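Local coordinates for protein short chain dehydrogenase/reductase (Acinetobacter baumannii, PDB 4IUY) that probably catalyses oxidation or reduction with a nicotinamide dinucleotide cofactor, as expected of a Rossmann-fold short-chain dehydrogenase/reductase, at residues H42-F47 / I54-R59; Q78-A83 / E102-D107; S90-M95 / A144-Q149. One frame throughout, in Å; residues are numbered along the deposited sequence.

Interaction 1: H42-F47 / I54-R59; sequences HIAELF and IVICAR
Ile54, whose side chain packs on Ala44 and Phe47, has its main chain fixed by the sheet: its N is hydrogen-bonded to Gln78, just before the neighbouring strand 79-83, and its carbonyl is bonded to Tyr80. With the backbone held in this way, its side chain projects from the sheet toward helix 38-49. CG1 sits beside the backbone N and the second torsion folds the chain again (chi2 -57°), which points CD1 at the helix, where it touches two residues one turn apart: Ile54 CD1 is 3.5 Å from Ala44 O, and 3.9 Å from Phe47 CB. The CG2 branch meets the side chain of the same alanine, with Ile54 CG2 and Ala44 CB 4.2 Å apart. Two residues along the strand, on the same side of the sheet, Ile56 adds a second methyl, at 4.0 Å from Ile56 CG2 to Ala44 CB.

Ala44 therefore receives two isoleucine branches, and its short side chain fits the close approach of the backbones, 6.6 Å between Ala44 CA and Ile54 CA. Phe47 contributes by its CB; the ring itself leads away to Ile30, Leu248 and Ala251. Leu67 and Ile71 of helix 65-75 also touch Ala44.

The axes of the segments 42-47 and 54-58 approach to 9.2 Å and run nearly antiparallel, at 172°, as expected for the helix and second strand of the beta-alpha-beta unit formed by strand 29-32, helix 38-49 and strand 53-58 of the Rossmann fold. Helix and strand each satisfy backbone groups elsewhere, within the helix or along the sheet, and no hydrogen bond passes between them. The chemistry is thus that of a buried apolar seam, in which cohesion depends on the fit of methyl groups rather than on polar direction.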
loop_
_atom_site.group_PDB
_atom_site.type_symbol
_atom_site.label_atom_id
_atom_site.label_comp_id
_atom_site.label_asym_id
_atom_site.label_seq_id
_atom_site.Cartn_x
_atom_site.Cartn_y
_atom_site.Cartn_z
ATOM N N HIS D 42 27.257 13.408 5.082
ATOM C CA HIS D 42 27.201 12.291 5.981
ATOM C C HIS D 42 27.381 10.983 5.206
ATOM O O HIS D 42 28.162 10.122 5.603
ATOM C CB HIS D 42 25.852 12.295 6.751
ATOM C CG HIS D 42 25.663 11.087 7.594
ATOM N ND1 HIS D 42 26.158 10.994 8.878
ATOM C CD2 HIS D 42 25.094 9.890 7.320
ATOM C CE1 HIS D 42 25.866 9.801 9.370
ATOM N NE2 HIS D 42 25.227 9.111 8.443
ATOM N N ILE D 43 26.652 10.859 4.097
ATOM C CA ILE D 43 26.683 9.659 3.281
ATOM C C ILE D 43 28.080 9.450 2.732
ATOM O O ILE D 43 28.612 8.340 2.835
ATOM C CB ILE D 43 25.654 9.710 2.144
ATOM C CG1 ILE D 43 24.241 9.634 2.736
ATOM C CG2 ILE D 43 25.873 8.574 1.130
ATOM C CD1 ILE D 43 23.141 9.761 1.695
ATOM N N ALA D 44 28.681 10.519 2.204
ATOM C CA ALA D 44 30.034 10.442 1.689
ATOM C C ALA D 44 30.997 9.947 2.745
ATOM O O ALA D 44 31.803 9.054 2.499
ATOM C CB ALA D 44 30.506 11.810 1.177
ATOM N N GLU D 45 30.867 10.509 3.935
ATOM C CA GLU D 45 31.784 10.183 5.003
ATOM C C GLU D 45 31.578 8.759 5.491
ATOM O O GLU D 45 32.542 8.066 5.807
ATOM C CB GLU D 45 31.633 11.195 6.116
ATOM C CG GLU D 45 32.736 11.174 7.100
ATOM C CD GLU D 45 33.046 12.539 7.612
ATOM O OE1 GLU D 45 32.471 13.521 7.096
ATOM O OE2 GLU D 45 33.812 12.619 8.587
ATOM N N LEU D 46 30.324 8.324 5.522
ATOM C CA LEU D 46 29.987 6.959 5.896
ATOM C C LEU D 46 30.671 5.925 4.978
ATOM O O LEU D 46 31.327 5.005 5.464
ATOM C CB LEU D 46 28.463 6.753 5.874
ATOM C CG LEU D 46 28.038 5.279 5.964
ATOM C CD1 LEU D 46 28.398 4.717 7.331
ATOM C CD2 LEU D 46 26.567 5.091 5.689
ATOM N N PHE D 47 30.523 6.058 3.659
ATOM C CA PHE D 47 31.137 5.077 2.757
ATOM C C PHE D 47 32.683 5.163 2.767
ATOM O O PHE D 47 33.362 4.141 2.712
ATOM C CB PHE D 47 30.542 5.166 1.339
ATOM C CG PHE D 47 29.183 4.491 1.216
ATOM C CD1 PHE D 47 29.089 3.143 0.907
ATOM C CD2 PHE D 47 28.012 5.189 1.481
ATOM C CE1 PHE D 47 27.859 2.511 0.822
ATOM C CE2 PHE D 47 26.770 4.563 1.401
ATOM C CZ PHE D 47 26.692 3.217 1.078
ATOM N N ILE D 54 34.967 7.524 -3.274
ATOM C CA ILE D 54 33.863 8.474 -3.265
ATOM C C ILE D 54 33.817 9.343 -4.525
ATOM O O ILE D 54 34.810 9.961 -4.895
ATOM C CB ILE D 54 33.989 9.407 -2.013
ATOM C CG1 ILE D 54 33.905 8.581 -0.734
ATOM C CG2 ILE D 54 32.914 10.457 -2.000
ATOM C CD1 ILE D 54 32.614 7.774 -0.652
ATOM N N VAL D 55 32.672 9.362 -5.198
ATOM C CA VAL D 55 32.424 10.360 -6.244
ATOM C C VAL D 55 31.265 11.269 -5.827
ATOM O O VAL D 55 30.121 10.825 -5.675
ATOM C CB VAL D 55 32.094 9.731 -7.607
ATOM C CG1 VAL D 55 31.920 10.849 -8.653
ATOM C CG2 VAL D 55 33.193 8.775 -8.030
ATOM N N ILE D 56 31.553 12.537 -5.603
ATOM C CA ILE D 56 30.516 13.436 -5.120
ATOM C C ILE D 56 30.251 14.543 -6.115
ATOM O O ILE D 56 31.176 15.065 -6.761
ATOM C CB ILE D 56 30.885 14.041 -3.763
ATOM C CG1 ILE D 56 32.352 14.456 -3.731
ATOM C CG2 ILE D 56 30.629 13.029 -2.650
ATOM C CD1 ILE D 56 32.741 15.138 -2.464
ATOM N N CYS D 57 28.979 14.873 -6.296
ATOM C CA CYS D 57 28.681 16.054 -7.090
ATOM C C CYS D 57 27.578 16.929 -6.534
ATOM O O CYS D 57 26.769 16.490 -5.717
ATOM C CB CYS D 57 28.476 15.712 -8.573
ATOM S SG CYS D 57 27.620 14.234 -8.968
ATOM N N ALA D 58 27.627 18.200 -6.931
ATOM C CA ALA D 58 26.650 19.209 -6.532
ATOM C C ALA D 58 26.756 20.361 -7.538
ATOM O O ALA D 58 27.664 20.361 -8.372
ATOM C CB ALA D 58 26.947 19.694 -5.116
ATOM N N ARG D 59 25.847 21.339 -7.465
ATOM C CA ARG D 59 25.875 22.458 -8.416
ATOM C C ARG D 59 27.119 23.306 -8.224
ATOM O O ARG D 59 27.794 23.664 -9.195
ATOM C CB ARG D 59 24.634 23.343 -8.281
ATOM C CG ARG D 59 24.353 24.211 -9.517
ATOM C CD ARG D 59 23.272 25.268 -9.269
ATOM N NE ARG D 59 22.424 24.953 -8.120
ATOM C CZ ARG D 59 21.370 24.140 -8.153
ATOM N NH1 ARG D 59 21.022 23.541 -9.288
ATOM N NH2 ARG D 59 20.669 23.919 -7.046
#

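Interaction 2: Q78-A83 / E102-D107; sequences QVYTFA and EGVTID
Tyr80 reaches from strand 79-83 with its phenol end between Val104 and Glu102, and these two neighbours meet it very differently. The firmer side is Val104, a buried residue approaching from the opposite direction: its CG2 lies 3.7 Å from Tyr80 OH and 4.0 Å from Tyr80 CZ, touching the ring obliquely. Tyr29 and Leu99 add to the packing round Tyr80.

The looser side is exposed Glu102. Its carboxylate passes along the ring edge, with Glu102 CD 3.7 Å from Tyr80 CE1, and the two planes stand almost perpendicular, 83° apart. Glu102 OE1 is near the ring plane and accepts a weak hydrogen bond of 3.4 Å from Tyr80 OH. A crystal neighbour also touches Glu102, which may influence its position.

Between these residues, Gly103, with positive phi, is the C-prime residue of a Schellman motif that ends helix 89-101, and Val104 N returns to Leu99 O. The turn leads into strand 108-111, so the contact ties strand 79-83, at the edge of the sheet within this chain, to the chain that leaves that helix. Its chemistry implies that apolar packing probably supplies the larger part of the hold, while the long, weak hydrogen bond adds only modest direction.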
loop_
_atom_site.group_PDB
_atom_site.type_symbol
_atom_site.label_atom_id
_atom_site.label_comp_id
_atom_site.label_asym_id
_atom_site.label_seq_id
_atom_site.Cartn_x
_atom_site.Cartn_y
_atom_site.Cartn_z
ATOM N N GLN D 78 39.977 7.250 -2.498
ATOM C CA GLN D 78 39.882 8.105 -3.681
ATOM C C GLN D 78 38.651 9.016 -3.614
ATOM O O GLN D 78 37.557 8.572 -3.202
ATOM C CB GLN D 78 39.812 7.246 -4.946
ATOM C CG GLN D 78 41.058 6.411 -5.166
ATOM C CD GLN D 78 42.286 7.292 -5.193
ATOM O OE1 GLN D 78 43.109 7.261 -4.262
ATOM N NE2 GLN D 78 42.414 8.106 -6.250
ATOM N N VAL D 79 38.821 10.292 -3.966
ATOM C CA VAL D 79 37.673 11.208 -4.056
ATOM C C VAL D 79 37.691 11.973 -5.380
ATOM O O VAL D 79 38.670 12.603 -5.727
ATOM C CB VAL D 79 37.643 12.250 -2.915
ATOM C CG1 VAL D 79 36.385 13.070 -2.997
ATOM C CG2 VAL D 79 37.710 11.584 -1.578
ATOM N N TYR D 80 36.589 11.921 -6.109
ATOM C CA TYR D 80 36.446 12.708 -7.320
ATOM C C TYR D 80 35.286 13.678 -7.088
ATOM O O TYR D 80 34.269 13.300 -6.542
ATOM C CB TYR D 80 36.156 11.808 -8.511
ATOM C CG TYR D 80 37.282 10.859 -8.857
ATOM C CD1 TYR D 80 38.235 11.202 -9.815
ATOM C CD2 TYR D 80 37.399 9.610 -8.219
ATOM C CE1 TYR D 80 39.278 10.335 -10.141
ATOM C CE2 TYR D 80 38.451 8.730 -8.535
ATOM C CZ TYR D 80 39.385 9.097 -9.507
ATOM O OH TYR D 80 40.432 8.238 -9.844
ATOM N N THR D 81 35.488 14.952 -7.391
ATOM C CA THR D 81 34.406 15.920 -7.287
ATOM C C THR D 81 33.999 16.428 -8.679
ATOM O O THR D 81 34.815 16.507 -9.578
ATOM C CB THR D 81 34.776 17.081 -6.370
ATOM O OG1 THR D 81 35.872 17.810 -6.934
ATOM C CG2 THR D 81 35.151 16.556 -5.000
ATOM N N PHE D 82 32.716 16.706 -8.853
ATOM C CA PHE D 82 32.191 17.248 -10.096
ATOM C C PHE D 82 31.124 18.306 -9.839
ATOM O O PHE D 82 30.144 18.069 -9.129
ATOM C CB PHE D 82 31.582 16.142 -10.952
ATOM C CG PHE D 82 32.579 15.156 -11.479
ATOM C CD1 PHE D 82 33.378 15.481 -12.581
ATOM C CD2 PHE D 82 32.720 13.903 -10.891
ATOM C CE1 PHE D 82 34.305 14.565 -13.092
ATOM C CE2 PHE D 82 33.641 12.978 -11.398
ATOM C CZ PHE D 82 34.441 13.315 -12.502
ATOM N N ALA D 83 31.304 19.464 -10.449
ATOM C CA ALA D 83 30.281 20.494 -10.442
ATOM C C ALA D 83 29.351 20.266 -11.626
ATOM O O ALA D 83 29.818 20.117 -12.757
ATOM C CB ALA D 83 30.924 21.865 -10.548
ATOM N N GLU D 102 39.693 7.188 -16.497
ATOM C CA GLU D 102 40.613 6.960 -15.384
ATOM C C GLU D 102 40.507 5.517 -14.895
ATOM O O GLU D 102 40.969 5.193 -13.805
ATOM C CB GLU D 102 40.320 7.906 -14.217
ATOM C CG GLU D 102 40.260 9.370 -14.581
ATOM C CD GLU D 102 40.830 10.254 -13.503
ATOM O OE1 GLU D 102 41.575 9.733 -12.644
ATOM O OE2 GLU D 102 40.529 11.466 -13.510
ATOM N N GLY D 103 39.818 4.674 -15.654
ATOM C CA GLY D 103 39.666 3.281 -15.274
ATOM C C GLY D 103 38.684 3.074 -14.123
ATOM O O GLY D 103 38.668 2.012 -13.506
ATOM N N VAL D 104 37.863 4.083 -13.837
ATOM C CA VAL D 104 36.910 4.020 -12.737
ATOM C C VAL D 104 35.518 3.586 -13.206
ATOM O O VAL D 104 34.967 4.132 -14.156
ATOM C CB VAL D 104 36.785 5.390 -12.002
ATOM C CG1 VAL D 104 35.553 5.416 -11.119
ATOM C CG2 VAL D 104 38.032 5.693 -11.185
ATOM N N THR D 105 34.961 2.591 -12.527
ATOM C CA THR D 105 33.584 2.172 -12.761
ATOM C C THR D 105 32.777 2.318 -11.474
ATOM O O THR D 105 33.216 1.854 -10.421
ATOM C CB THR D 105 33.501 0.730 -13.266
ATOM O OG1 THR D 105 34.266 0.614 -14.477
ATOM C CG2 THR D 105 32.043 0.354 -13.558
ATOM N N ILE D 106 31.640 3.013 -11.560
ATOM C CA ILE D 106 30.722 3.168 -10.432
ATOM C C ILE D 106 30.081 1.830 -10.048
ATOM O O ILE D 106 29.515 1.130 -10.889
ATOM C CB ILE D 106 29.566 4.178 -10.735
ATOM C CG1 ILE D 106 30.105 5.555 -11.128
ATOM C CG2 ILE D 106 28.562 4.265 -9.558
ATOM C CD1 ILE D 106 31.137 6.097 -10.208
ATOM N N ASP D 107 30.164 1.501 -8.765
ATOM C CA ASP D 107 29.493 0.333 -8.208
ATOM C C ASP D 107 28.086 0.692 -7.712
ATOM O O ASP D 107 27.136 -0.053 -7.902
ATOM C CB ASP D 107 30.302 -0.235 -7.037
ATOM C CG ASP D 107 31.650 -0.761 -7.464
ATOM O OD1 ASP D 107 31.685 -1.868 -8.026
ATOM O OD2 ASP D 107 32.669 -0.067 -7.246
#

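Interaction 3: S90-M95 / A144-Q149; sequences SAVKDM and AQEVVQ
A doubly folded Glu146 (chi1 -62°, chi2 -60°) and a Lys93 that leaves its helix with CG opposite the backbone N (chi1 -165°) bring a carboxylate against the lysine chain. Glu146 swings its acid across the line of its own helix, toward Lys93 and Arg89, while Lys93 runs out nearly extended and bends only at the last torsion. The two side chains pass at an angle, and Glu146 OE1 lies over the aliphatic stem: it is 3.6 Å from both Lys93 CG and Lys93 CD, and 3.9 Å from Lys93 CB. The ammonium does not close a salt bridge, since Lys93 NZ remains 4.1 Å from Glu146 OE1. The stronger partner of this acid is Arg89, whose NH1 makes a salt bridge with Glu146 OE2 and is also hydrogen-bonded to Gln145 OE1.

Beneath the charged layer, toward the sheet, the packing is apolar. Val92 CG1 meets the root of the glutamate, 4.0 Å from Glu146 CB, and Leu96 continues this layer against Glu146 and Val147. The backbones come within 6.2 Å, measured from Lys93 CA to Glu146 CA.

The contact joins helix 89-101 to helix 126-153, which cover the same face of the Rossmann sheet. Another side of helix 126-153 faces the second subunit: Gln145 NE2 is hydrogen-bonded to Tyr124 O and Phe121 O of that chain, and Leu122 of the same subunit packs on Val148 and Gln149. Chemically, this is a graded seam: a valine and a methylene close its inner side, whereas outside the acid is held by its salt bridge to Arg89, with Lys93 probably contributing a weaker electrostatic pull.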
loop_
_atom_site.group_PDB
_atom_site.type_symbol
_atom_site.label_atom_id
_atom_site.label_comp_id
_atom_site.label_asym_id
_atom_site.label_seq_id
_atom_site.Cartn_x
_atom_site.Cartn_y
_atom_site.Cartn_z
ATOM N N SER D 90 23.774 15.776 -20.223
ATOM C CA SER D 90 25.079 15.739 -20.876
ATOM C C SER D 90 26.222 15.946 -19.877
ATOM O O SER D 90 27.293 15.353 -20.022
ATOM C CB SER D 90 25.155 16.738 -22.039
ATOM O OG SER D 90 25.023 18.066 -21.574
ATOM N N ALA D 91 25.982 16.761 -18.851
ATOM C CA ALA D 91 26.977 16.960 -17.802
ATOM C C ALA D 91 27.210 15.656 -17.024
ATOM O O ALA D 91 28.339 15.296 -16.698
ATOM C CB ALA D 91 26.563 18.081 -16.881
ATOM N N VAL D 92 26.135 14.942 -16.734
ATOM C CA VAL D 92 26.252 13.660 -16.060
ATOM C C VAL D 92 27.005 12.652 -16.935
ATOM O O VAL D 92 27.898 11.945 -16.475
ATOM C CB VAL D 92 24.859 13.119 -15.696
ATOM C CG1 VAL D 92 24.959 11.720 -15.102
ATOM C CG2 VAL D 92 24.173 14.083 -14.724
ATOM N N LYS D 93 26.629 12.606 -18.205
ATOM C CA LYS D 93 27.245 11.736 -19.193
ATOM C C LYS D 93 28.742 12.025 -19.328
ATOM O O LYS D 93 29.554 11.098 -19.368
ATOM C CB LYS D 93 26.535 11.915 -20.535
ATOM C CG LYS D 93 26.826 10.830 -21.546
ATOM C CD LYS D 93 25.793 10.881 -22.672
ATOM C CE LYS D 93 26.306 10.174 -23.898
ATOM N NZ LYS D 93 26.693 8.772 -23.554
ATOM N N ASP D 94 29.094 13.310 -19.375
ATOM C CA ASP D 94 30.488 13.738 -19.442
ATOM C C ASP D 94 31.272 13.328 -18.196
ATOM O O ASP D 94 32.414 12.876 -18.297
ATOM C CB ASP D 94 30.593 15.253 -19.651
ATOM C CG ASP D 94 30.073 15.695 -21.011
ATOM O OD1 ASP D 94 30.129 14.880 -21.959
ATOM O OD2 ASP D 94 29.597 16.850 -21.128
HETATM N N MSE D 95 30.656 13.473 -17.023
HETATM C CA MSE D 95 31.300 13.000 -15.805
HETATM C C MSE D 95 31.611 11.511 -15.879
HETATM O O MSE D 95 32.733 11.089 -15.582
HETATM C CB MSE D 95 30.441 13.274 -14.574
HETATM C CG MSE D 95 30.788 12.364 -13.405
HETATM SE SE MSE D 95 29.746 12.786 -11.831
HETATM C CE MSE D 95 27.991 12.191 -12.457
ATOM N N ALA D 144 20.165 7.633 -13.294
ATOM C CA ALA D 144 20.069 6.180 -13.299
ATOM C C ALA D 144 20.311 5.663 -14.710
ATOM O O ALA D 144 21.117 4.761 -14.918
ATOM C CB ALA D 144 18.676 5.706 -12.775
ATOM N N GLN D 145 19.619 6.246 -15.680
ATOM C CA GLN D 145 19.814 5.830 -17.060
ATOM C C GLN D 145 21.290 5.900 -17.439
ATOM O O GLN D 145 21.846 4.932 -17.957
ATOM C CB GLN D 145 19.002 6.686 -18.036
ATOM C CG GLN D 145 17.547 6.298 -18.194
ATOM C CD GLN D 145 16.918 7.078 -19.323
ATOM O OE1 GLN D 145 17.270 8.236 -19.562
ATOM N NE2 GLN D 145 16.017 6.444 -20.053
ATOM N N GLU D 146 21.925 7.039 -17.161
ATOM C CA GLU D 146 23.312 7.212 -17.576
ATOM C C GLU D 146 24.251 6.277 -16.823
ATOM O O GLU D 146 25.099 5.657 -17.436
ATOM C CB GLU D 146 23.768 8.677 -17.456
ATOM C CG GLU D 146 22.991 9.651 -18.331
ATOM C CD GLU D 146 23.090 9.332 -19.827
ATOM O OE1 GLU D 146 24.143 8.820 -20.290
ATOM O OE2 GLU D 146 22.102 9.598 -20.545
ATOM N N VAL D 147 24.076 6.149 -15.514
ATOM C CA VAL D 147 24.915 5.258 -14.711
ATOM C C VAL D 147 24.760 3.801 -15.116
ATOM O O VAL D 147 25.718 3.035 -15.121
ATOM C CB VAL D 147 24.663 5.438 -13.191
ATOM C CG1 VAL D 147 25.313 4.318 -12.378
ATOM C CG2 VAL D 147 25.191 6.787 -12.740
ATOM N N VAL D 148 23.544 3.416 -15.454
ATOM C CA VAL D 148 23.307 2.074 -15.962
ATOM C C VAL D 148 24.038 1.779 -17.278
ATOM O O VAL D 148 24.647 0.709 -17.451
ATOM C CB VAL D 148 21.805 1.816 -16.099
ATOM C CG1 VAL D 148 21.510 0.651 -17.076
ATOM C CG2 VAL D 148 21.214 1.626 -14.735
ATOM N N GLN D 149 23.994 2.730 -18.202
ATOM C CA GLN D 149 24.712 2.561 -19.461
ATOM C C GLN D 149 26.203 2.345 -19.193
ATOM O O GLN D 149 26.837 1.510 -19.837
ATOM C CB GLN D 149 24.510 3.779 -20.369
ATOM C CG GLN D 149 23.066 4.033 -20.780
ATOM C CD GLN D 149 22.640 3.219 -22.000
ATOM O OE1 GLN D 149 23.334 2.293 -22.417
ATOM N NE2 GLN D 149 21.505 3.582 -22.587
#

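Interaction 1 is wholly buried and apolar; interactions 2 and 3 lie farther from the chain's centre, are partly buried, and bring carboxylates to their outer sides. Strands 53-58 and 79-83 are neighbours in one parallel sheet, so interactions 1 and 2 share it, and between the two strands Ile56 CG1 packs on Thr81 CG2 at 3.7 Å. Interactions 2 and 3 concern helix 89-101 at different points: its C-terminal exit in one, its N-terminal half in the other. Selenomethionine Met95 bridges the contacts, packing on Phe82 of interaction 2 and on Cys57 of interaction 1. Polar chemistry differs too: a weak tyrosine-glutamate bond in interaction 2, and in interaction 3 a glutamate salt-bridged to Arg89 that lies only near Lys93.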